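Local coordinates for protein glycine oxidase (Bacillus cereus ATCC 14579, PDB 7CYX) that probably oxidises glycine with molecular oxygen to glyoxylate, hydrogen peroxide and ammonium, using bound FAD, as a step toward thiamine diphosphate, at residues 239-244 against 293-298; 182-187 against 216-221. One frame throughout, in Å; residues are numbered along the deposited sequence.

Interaction 1: 239-244 against 293-298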
loop_
_atom_site.group_PDB
_atom_site.type_symbol
_atom_site.label_atom_id
_atom_site.label_comp_id
_atom_site.label_asym_id
_atom_site.label_seq_id
_atom_site.Cartn_x
_atom_site.Cartn_y
_atom_site.Cartn_z
ATOM N N LYS A 239 -13.362 5.073 -13.732
ATOM C CA LYS A 239 -13.069 4.709 -15.106
ATOM C C LYS A 239 -11.580 4.375 -15.217
ATOM O O LYS A 239 -10.789 4.807 -14.388
ATOM C CB LYS A 239 -13.442 5.836 -16.073
ATOM C CG LYS A 239 -14.903 6.252 -16.070
ATOM C CD LYS A 239 -15.123 7.646 -16.646
ATOM C CE LYS A 239 -16.581 7.973 -16.902
ATOM N NZ LYS A 239 -16.759 9.402 -17.261
ATOM N N GLN A 240 -11.242 3.598 -16.253
ATOM C CA GLN A 240 -9.873 3.269 -16.633
ATOM C C GLN A 240 -9.312 4.401 -17.500
ATOM O O GLN A 240 -9.203 4.273 -18.710
ATOM C CB GLN A 240 -9.859 1.953 -17.418
ATOM C CG GLN A 240 -9.604 0.712 -16.566
ATOM C CD GLN A 240 -8.407 -0.062 -17.074
ATOM O OE1 GLN A 240 -8.307 -0.412 -18.253
ATOM N NE2 GLN A 240 -7.462 -0.315 -16.185
ATOM N N LEU A 241 -8.959 5.519 -16.867
ATOM C CA LEU A 241 -8.780 6.798 -17.592
ATOM C C LEU A 241 -7.442 6.835 -18.344
ATOM O O LEU A 241 -7.375 7.394 -19.420
ATOM C CB LEU A 241 -8.900 7.973 -16.609
ATOM C CG LEU A 241 -10.315 8.477 -16.326
ATOM C CD1 LEU A 241 -10.275 9.757 -15.511
ATOM C CD2 LEU A 241 -11.104 8.692 -17.613
ATOM N N LEU A 242 -6.391 6.300 -17.713
ATOM C CA LEU A 242 -5.037 6.165 -18.241
ATOM C C LEU A 242 -4.504 4.826 -17.755
ATOM O O LEU A 242 -4.692 4.499 -16.588
ATOM C CB LEU A 242 -4.119 7.249 -17.669
ATOM C CG LEU A 242 -3.904 8.513 -18.490
ATOM C CD1 LEU A 242 -2.880 9.397 -17.794
ATOM C CD2 LEU A 242 -3.454 8.186 -19.904
ATOM N N LYS A 243 -3.799 4.118 -18.636
ATOM C CA LYS A 243 -3.069 2.896 -18.302
ATOM C C LYS A 243 -1.659 3.297 -17.848
ATOM O O LYS A 243 -1.120 2.764 -16.893
ATOM C CB LYS A 243 -3.031 1.967 -19.530
ATOM C CG LYS A 243 -3.459 0.518 -19.306
ATOM C CD LYS A 243 -3.351 -0.370 -20.553
ATOM C CE LYS A 243 -2.017 -1.096 -20.691
ATOM N NZ LYS A 243 -1.964 -2.357 -19.906
ATOM N N ALA A 244 -1.063 4.246 -18.580
ATOM C CA ALA A 244 0.318 4.677 -18.383
ATOM C C ALA A 244 0.371 6.184 -18.148
ATOM O O ALA A 244 -0.482 6.932 -18.615
ATOM C CB ALA A 244 1.140 4.301 -19.593
ATOM N N PRO A 293 -10.027 15.298 -20.791
ATOM C CA PRO A 293 -11.236 15.998 -20.358
ATOM C C PRO A 293 -12.091 15.262 -19.314
ATOM O O PRO A 293 -12.701 15.899 -18.458
ATOM C CB PRO A 293 -12.054 16.154 -21.646
ATOM C CG PRO A 293 -11.040 16.044 -22.763
ATOM C CD PRO A 293 -9.986 15.090 -22.246
ATOM N N ALA A 294 -12.137 13.934 -19.369
ATOM C CA ALA A 294 -12.955 13.198 -18.418
ATOM C C ALA A 294 -12.563 13.519 -16.963
ATOM O O ALA A 294 -13.308 13.150 -16.063
ATOM C CB ALA A 294 -12.870 11.716 -18.663
ATOM N N LEU A 295 -11.412 14.174 -16.724
ATOM C CA LEU A 295 -10.987 14.478 -15.356
ATOM C C LEU A 295 -11.926 15.518 -14.722
ATOM O O LEU A 295 -11.881 15.721 -13.518
ATOM C CB LEU A 295 -9.539 14.968 -15.332
ATOM C CG LEU A 295 -8.465 13.883 -15.391
ATOM C CD1 LEU A 295 -7.095 14.495 -15.653
ATOM C CD2 LEU A 295 -8.434 13.052 -14.110
ATOM N N LYS A 296 -12.771 16.152 -15.542
ATOM C CA LYS A 296 -13.746 17.132 -15.093
ATOM C C LYS A 296 -14.736 16.489 -14.121
ATOM O O LYS A 296 -15.103 17.134 -13.151
ATOM C CB LYS A 296 -14.478 17.737 -16.290
ATOM C CG LYS A 296 -13.680 18.769 -17.075
ATOM C CD LYS A 296 -14.302 19.099 -18.419
ATOM C CE LYS A 296 -13.906 20.464 -18.944
ATOM N NZ LYS A 296 -13.949 20.510 -20.421
ATOM N N GLU A 297 -15.111 15.226 -14.388
ATOM C CA GLU A 297 -16.233 14.542 -13.745
ATOM C C GLU A 297 -15.727 13.392 -12.866
ATOM O O GLU A 297 -16.507 12.530 -12.455
ATOM C CB GLU A 297 -17.232 14.059 -14.806
ATOM C CG GLU A 297 -17.576 15.121 -15.861
ATOM C CD GLU A 297 -18.705 14.810 -16.841
ATOM O OE1 GLU A 297 -19.066 13.622 -16.998
ATOM O OE2 GLU A 297 -19.236 15.762 -17.446
ATOM N N ALA A 298 -14.425 13.406 -12.565
ATOM C CA ALA A 298 -13.770 12.565 -11.551
ATOM C C ALA A 298 -14.090 13.066 -10.124
ATOM O O ALA A 298 -14.918 13.949 -9.920
ATOM C CB ALA A 298 -12.281 12.572 -11.814
HETATM O O HOH W 1 -14.847 11.276 -15.622
#
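With CG set anti to their own carbonyl carbons (chi1 -85° for L241, -81° for L295), L241 and L295 send their branches to meet between two loops, one joining strands 225-236 and 246-248, the other helix 278-291 and strand 299-311. The two methyls of L241 divide the work: CD2 packs on CB of A294 at 3.7 Å, while CD1 approaches CD2 of L295 at 4.0 Å, the two leucine side chains crossing at a slant. Alanine suits position 294 because its single methyl gives L241 a small apolar surface close to the backbone; leucine at 295 is long enough to reach from the 3-10 turn 293-296 both to L241 and to the eight-stranded mixed sheet, where it touches V235 and I253. Y136 also packs on L241.

Beside this lies a polar link. The chain of K239 is almost fully extended beyond CB, and this carries its ammonium to a water 3.1 Å from NZ. The same water donates to O of A294 at a modelled 2.5 Å, short enough to be doubtful. E297 stands nearby, its OE1 4.8 Å from NZ of K239, too far for a salt bridge but at a distance where some attraction is likely. Lysine fits because its long arm spans the distance with its charge exposed. The chemistry implies direct joining by hydrophobic burial alone, with the polar connection apparently relayed through a water.

Interaction 2: 182-187 against 216-221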
loop_
_atom_site.group_PDB
_atom_site.type_symbol
_atom_site.label_atom_id
_atom_site.label_comp_id
_atom_site.label_asym_id
_atom_site.label_seq_id
_atom_site.Cartn_x
_atom_site.Cartn_y
_atom_site.Cartn_z
ATOM N N ILE A 182 27.204 18.381 13.549
ATOM C CA ILE A 182 28.043 17.179 13.599
ATOM C C ILE A 182 29.181 17.418 14.606
ATOM O O ILE A 182 29.716 18.519 14.681
ATOM C CB ILE A 182 28.562 16.858 12.184
ATOM C CG1 ILE A 182 27.409 16.640 11.200
ATOM C CG2 ILE A 182 29.514 15.670 12.200
ATOM C CD1 ILE A 182 27.653 17.240 9.837
ATOM N N ARG A 183 29.512 16.399 15.409
ATOM C CA ARG A 183 30.570 16.499 16.430
ATOM C C ARG A 183 31.859 15.896 15.867
ATOM O O ARG A 183 31.981 14.691 15.746
ATOM C CB ARG A 183 30.177 15.809 17.737
ATOM C CG ARG A 183 31.240 15.887 18.827
ATOM C CD ARG A 183 30.861 15.083 20.062
ATOM N NE ARG A 183 30.764 13.650 19.800
ATOM C CZ ARG A 183 30.463 12.724 20.707
ATOM N NH1 ARG A 183 30.060 13.080 21.917
ATOM N NH2 ARG A 183 30.577 11.440 20.396
ATOM N N ILE A 184 32.778 16.788 15.490
ATOM C CA ILE A 184 34.101 16.477 15.001
ATOM C C ILE A 184 35.108 16.903 16.071
ATOM O O ILE A 184 35.193 18.087 16.412
ATOM C CB ILE A 184 34.368 17.186 13.662
ATOM C CG1 ILE A 184 33.359 16.740 12.600
ATOM C CG2 ILE A 184 35.806 16.978 13.212
ATOM C CD1 ILE A 184 33.276 17.661 11.400
ATOM N N GLU A 185 35.867 15.927 16.578
ATOM C CA GLU A 185 36.718 16.143 17.732
ATOM C C GLU A 185 38.151 16.368 17.234
ATOM O O GLU A 185 38.706 17.455 17.451
ATOM C CB GLU A 185 36.505 15.026 18.761
ATOM C CG GLU A 185 35.422 15.393 19.782
ATOM C CD GLU A 185 34.801 14.299 20.649
ATOM O OE1 GLU A 185 34.951 13.106 20.326
ATOM O OE2 GLU A 185 34.140 14.654 21.655
ATOM N N ASN A 186 38.721 15.395 16.517
ATOM C CA ASN A 186 40.131 15.507 16.123
ATOM C C ASN A 186 40.243 15.402 14.602
ATOM O O ASN A 186 40.992 14.577 14.090
ATOM C CB ASN A 186 40.986 14.456 16.844
ATOM C CG ASN A 186 42.474 14.655 16.650
ATOM O OD1 ASN A 186 42.903 15.681 16.124
ATOM N ND2 ASN A 186 43.268 13.680 17.067
ATOM N N ASN A 187 39.475 16.233 13.891
ATOM C CA ASN A 187 39.326 16.116 12.443
ATOM C C ASN A 187 38.708 14.749 12.101
ATOM O O ASN A 187 38.919 14.210 11.003
ATOM C CB ASN A 187 40.668 16.320 11.735
ATOM C CG ASN A 187 40.513 16.710 10.285
ATOM O OD1 ASN A 187 40.691 15.879 9.399
ATOM N ND2 ASN A 187 40.150 17.960 10.040
ATOM N N LEU A 216 26.328 21.195 5.021
ATOM C CA LEU A 216 27.218 21.097 3.841
ATOM C C LEU A 216 28.355 22.123 3.931
ATOM O O LEU A 216 29.293 22.002 3.147
ATOM C CB LEU A 216 26.382 21.318 2.582
ATOM C CG LEU A 216 25.491 20.159 2.168
ATOM C CD1 LEU A 216 24.705 20.521 0.931
ATOM C CD2 LEU A 216 26.318 18.924 1.907
ATOM N N SER A 217 28.280 23.063 4.882
ATOM C CA SER A 217 29.289 24.107 5.183
ATOM C C SER A 217 30.628 23.466 5.537
ATOM O O SER A 217 31.647 24.014 5.147
ATOM C CB SER A 217 28.817 24.979 6.288
ATOM O OG SER A 217 27.973 25.973 5.764
ATOM N N TYR A 218 30.621 22.310 6.207
ATOM C CA TYR A 218 31.867 21.567 6.515
ATOM C C TYR A 218 32.630 21.312 5.211
ATOM O O TYR A 218 33.836 21.448 5.228
ATOM C CB TYR A 218 31.578 20.323 7.353
ATOM C CG TYR A 218 31.139 20.635 8.759
ATOM C CD1 TYR A 218 32.044 21.002 9.736
ATOM C CD2 TYR A 218 29.805 20.589 9.109
ATOM C CE1 TYR A 218 31.638 21.305 11.022
ATOM C CE2 TYR A 218 29.382 20.885 10.389
ATOM C CZ TYR A 218 30.299 21.248 11.347
ATOM O OH TYR A 218 29.864 21.544 12.597
ATOM N N PHE A 219 31.952 20.918 4.136
ATOM C CA PHE A 219 32.617 20.775 2.823
ATOM C C PHE A 219 33.027 22.157 2.314
ATOM O O PHE A 219 34.214 22.354 2.105
ATOM C CB PHE A 219 31.676 20.104 1.832
ATOM C CG PHE A 219 31.491 18.636 2.079
ATOM C CD1 PHE A 219 30.579 18.190 3.010
ATOM C CD2 PHE A 219 32.248 17.705 1.400
ATOM C CE1 PHE A 219 30.409 16.839 3.237
ATOM C CE2 PHE A 219 32.069 16.357 1.620
ATOM C CZ PHE A 219 31.160 15.929 2.548
ATOM N N HIS A 220 32.058 23.054 2.121
ATOM C CA HIS A 220 32.298 24.436 1.626
ATOM C C HIS A 220 31.045 25.306 1.780
ATOM O O HIS A 220 29.947 24.806 1.582
ATOM C CB HIS A 220 32.748 24.440 0.166
ATOM C CG HIS A 220 33.371 25.724 -0.250
ATOM N ND1 HIS A 220 32.658 26.713 -0.861
ATOM C CD2 HIS A 220 34.622 26.189 -0.124
ATOM C CE1 HIS A 220 33.438 27.730 -1.106
ATOM N NE2 HIS A 220 34.640 27.433 -0.668
ATOM N N ARG A 221 31.260 26.592 2.050
ATOM C CA ARG A 221 30.250 27.661 2.244
ATOM C C ARG A 221 29.274 27.737 1.066
ATOM O O ARG A 221 28.093 27.966 1.306
ATOM C CB ARG A 221 31.025 28.978 2.336
ATOM C CG ARG A 221 30.230 30.169 2.839
ATOM C CD ARG A 221 31.133 31.375 2.965
ATOM N NE ARG A 221 31.746 31.485 4.279
ATOM C CZ ARG A 221 32.936 30.995 4.609
ATOM N NH1 ARG A 221 33.910 30.958 3.716
ATOM N NH2 ARG A 221 33.150 30.546 5.833
#
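Y218 lays its ring alongside the ends of I182 and I184, two isoleucines on one side of the strand, with R183 between them on the other. The tight part is wholly apolar. CD1 of I184 lies 3.9 Å from CD1 of Y218, and CD1 of I182 lies 4.0 Å from CD2 of Y218, so each serves one flank of the ring. In both, CG1 stands anti to the carbonyl carbon (chi1 -59° in I182, -60° in I184), which brings the CG1 branches to the same side; each then runs on, roughly extended, to CD1. Beta-branched isoleucine suits a strand, and its longer branch reaches the ring.

The strand, 179-184, is an edge of the three-stranded antiparallel sheet in this FAD-dependent oxidoreductase, and Y218 comes from the loop after helix 213-216. I182 is the more deeply buried; it also meets L327 of strand 327-331, and its side chain is about 9 Å from the FAD.

At the ring's hydroxyl the contact turns polar: OH of Y218 comes within 3.7 Å of O of I182, longer than a hydrogen bond. On the other face of the strand, R183 bonds O of T190 through NH2. Its NE also has a long, out-of-plane charge pairing with OE2 of E185, at 4.0 Å, in the exposed turn 185-187, the loose side, which touches nothing of 216-221.

Overall arrangement
The two contacts sit on opposite sides of the chain's centre, about 51 Å apart between centres and about 34 Å at their nearest atoms, and they do not touch. They come in series: interaction 2 closes before interaction 1 opens. Interaction 2 joins the three-stranded sheet, through strand 179-184, to the loop leading into strand 225-236. That long strand belongs to the eight-stranded mixed sheet, and interaction 1 lies beyond its far end, pairing the loop that follows it with the one between helix 278-291 and strand 299-311. Strand 225-236 therefore runs between them in sequence. Interaction 2 lies nearer the FAD, whereas interaction 1 is packing remote from the annotated sites.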